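Local structure of DUF871 domain-containing protein (Enterococcus faecalis, 2P0O) at residues L245-S250 and T336-K341. The protein is of unproven function but is probably a 6-phospho-N-acetylmuramidase that hydrolyses the glycosidic bond of 6-phosphorylated N-acetylmuramic acid in cell-wall fragments. Sequence-based numbering, arbitrary orientation.
Sequences LEVAPS and TRIIDK. Unlike the reference sequence in segment 336-341: D340 (reference Glu).
T336 reaches across to the backbone of A248: its OG1 donates a hydrogen bond to A248 O, 2.6 Å away, approaching 26° from the carbonyl plane. With OG1 anti to the backbone N (chi1 175°), the methyl CG2 lies between N and the carbonyl carbon and packs 3.7 Å from V247 CB. A beta-branched threonine suits this place, for one branch binds the backbone while the other joins the apolar packing. Around V247 the two chains run roughly antiparallel and form a single bridge with I338. A248 N gives its hydrogen to R337 O at 2.9 Å, and I339 N, also at 2.9 Å, points almost straight at E246 O (177° at the hydrogen). The isoleucines extend this grip on separate sides. I338 sends CD1 to V247 CG1 (3.9 Å) and CG2 to L245 CD2 (4.1 Å), while I339 lays CG1 alongside E246 CB (3.7 Å) and swings CD1 over the V247–A248 peptide, 3.6 Å from A248 N. The small side chain of A248 also touches that methyl, and its size suits so close an approach to the backbone. E246 extends beyond its CG to a salt bridge with R229 of helix 228–240, a helix that I339 also touches. The contact thus joins the edge strands of two sheets in the C-terminal domain, near where each strand ends: 242–247 pairs with strand 354–359, and 332–337 with strand 304–308.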
loop_
_atom_site.group_PDB
_atom_site.type_symbol
_atom_site.label_atom_id
_atom_site.label_comp_id
_atom_site.label_asym_id
_atom_site.label_seq_id
_atom_site.Cartn_x
_atom_site.Cartn_y
_atom_site.Cartn_z
ATOM N N LEU A 245 -6.439 -5.565 13.350
ATOM C CA LEU A 245 -6.638 -6.925 12.827
ATOM C C LEU A 245 -7.882 -7.551 13.427
ATOM O O LEU A 245 -8.254 -7.226 14.553
ATOM C CB LEU A 245 -5.424 -7.841 13.129
ATOM C CG LEU A 245 -3.988 -7.420 12.828
ATOM C CD1 LEU A 245 -3.468 -6.535 13.972
ATOM C CD2 LEU A 245 -3.036 -8.635 12.640
ATOM N N GLU A 246 -8.514 -8.448 12.675
ATOM C CA GLU A 246 -9.704 -9.196 13.128
ATOM C C GLU A 246 -9.375 -10.611 13.598
ATOM O O GLU A 246 -8.415 -11.228 13.126
ATOM C CB GLU A 246 -10.760 -9.254 12.023
ATOM C CG GLU A 246 -11.660 -8.043 11.979
ATOM C CD GLU A 246 -12.663 -8.049 10.807
ATOM O OE1 GLU A 246 -12.751 -9.048 10.042
ATOM O OE2 GLU A 246 -13.401 -7.037 10.678
ATOM N N VAL A 247 -10.176 -11.120 14.528
ATOM C CA VAL A 247 -10.001 -12.467 15.029
ATOM C C VAL A 247 -11.285 -13.221 14.826
ATOM O O VAL A 247 -12.357 -12.599 14.739
ATOM C CB VAL A 247 -9.595 -12.504 16.560
ATOM C CG1 VAL A 247 -8.241 -11.896 16.769
ATOM C CG2 VAL A 247 -10.692 -11.841 17.497
ATOM N N ALA A 248 -11.188 -14.552 14.744
ATOM C CA ALA A 248 -12.373 -15.407 14.597
ATOM C C ALA A 248 -13.243 -15.329 15.844
ATOM O O ALA A 248 -12.721 -15.116 16.930
ATOM C CB ALA A 248 -11.963 -16.881 14.341
ATOM N N PRO A 249 -14.575 -15.548 15.707
ATOM C CA PRO A 249 -15.433 -15.677 16.893
ATOM C C PRO A 249 -14.924 -16.772 17.832
ATOM O O PRO A 249 -14.374 -17.756 17.372
ATOM C CB PRO A 249 -16.794 -16.103 16.292
ATOM C CG PRO A 249 -16.776 -15.518 14.894
ATOM C CD PRO A 249 -15.345 -15.729 14.457
ATOM N N SER A 250 -15.089 -16.589 19.136
ATOM C CA SER A 250 -14.723 -17.604 20.114
ATOM C C SER A 250 -15.642 -17.567 21.305
ATOM O O SER A 250 -16.215 -16.534 21.637
ATOM C CB SER A 250 -13.288 -17.409 20.595
ATOM O OG SER A 250 -13.025 -18.231 21.723
ATOM N N THR A 336 -8.369 -17.580 20.277
ATOM C CA THR A 336 -8.938 -17.394 18.954
ATOM C C THR A 336 -7.753 -17.328 17.992
ATOM O O THR A 336 -6.618 -17.612 18.397
ATOM C CB THR A 336 -9.870 -16.141 18.899
ATOM O OG1 THR A 336 -10.317 -15.937 17.572
ATOM C CG2 THR A 336 -9.153 -14.862 19.346
ATOM N N ARG A 337 -8.021 -16.937 16.747
ATOM C CA ARG A 337 -7.018 -16.866 15.707
ATOM C C ARG A 337 -7.228 -15.633 14.832
ATOM O O ARG A 337 -8.363 -15.330 14.484
ATOM C CB ARG A 337 -7.113 -18.116 14.832
ATOM C CG ARG A 337 -5.838 -18.339 14.003
ATOM C CD ARG A 337 -5.812 -19.697 13.331
ATOM N NE ARG A 337 -4.613 -19.767 12.496
ATOM C CZ ARG A 337 -4.405 -20.633 11.508
ATOM N NH1 ARG A 337 -5.298 -21.585 11.220
ATOM N NH2 ARG A 337 -3.276 -20.546 10.812
ATOM N N ILE A 338 -6.144 -14.942 14.455
ATOM C CA ILE A 338 -6.221 -13.886 13.451
ATOM C C ILE A 338 -6.814 -14.372 12.146
ATOM O O ILE A 338 -6.440 -15.409 11.638
ATOM C CB ILE A 338 -4.803 -13.307 13.085
ATOM C CG1 ILE A 338 -4.030 -12.902 14.359
ATOM C CG2 ILE A 338 -4.947 -12.163 12.043
ATOM C CD1 ILE A 338 -4.690 -11.744 15.148
ATOM N N ILE A 339 -7.737 -13.592 11.610
ATOM C CA ILE A 339 -8.419 -13.865 10.337
ATOM C C ILE A 339 -7.392 -14.075 9.220
ATOM O O ILE A 339 -6.392 -13.355 9.147
ATOM C CB ILE A 339 -9.425 -12.674 10.050
ATOM C CG1 ILE A 339 -10.663 -12.809 10.949
ATOM C CG2 ILE A 339 -9.821 -12.505 8.597
ATOM C CD1 ILE A 339 -11.144 -14.212 11.174
ATOM N N ASP A 340 -7.634 -15.071 8.376
ATOM C CA ASP A 340 -6.673 -15.433 7.327
ATOM C C ASP A 340 -6.161 -14.185 6.607
ATOM O O ASP A 340 -4.956 -13.996 6.446
ATOM C CB ASP A 340 -7.307 -16.402 6.315
ATOM C CG ASP A 340 -6.288 -17.086 5.439
ATOM O OD1 ASP A 340 -5.138 -16.615 5.386
ATOM O OD2 ASP A 340 -6.634 -18.114 4.787
ATOM N N LYS A 341 -7.096 -13.343 6.193
ATOM C CA LYS A 341 -6.812 -12.135 5.425
ATOM C C LYS A 341 -5.908 -11.133 6.171
ATOM O O LYS A 341 -5.198 -10.352 5.540
ATOM C CB LYS A 341 -8.141 -11.490 4.951
ATOM C CG LYS A 341 -8.102 -9.965 4.648
ATOM C CD LYS A 341 -7.771 -9.621 3.171
ATOM C CE LYS A 341 -8.306 -8.232 2.768
ATOM N NZ LYS A 341 -8.231 -7.941 1.247
#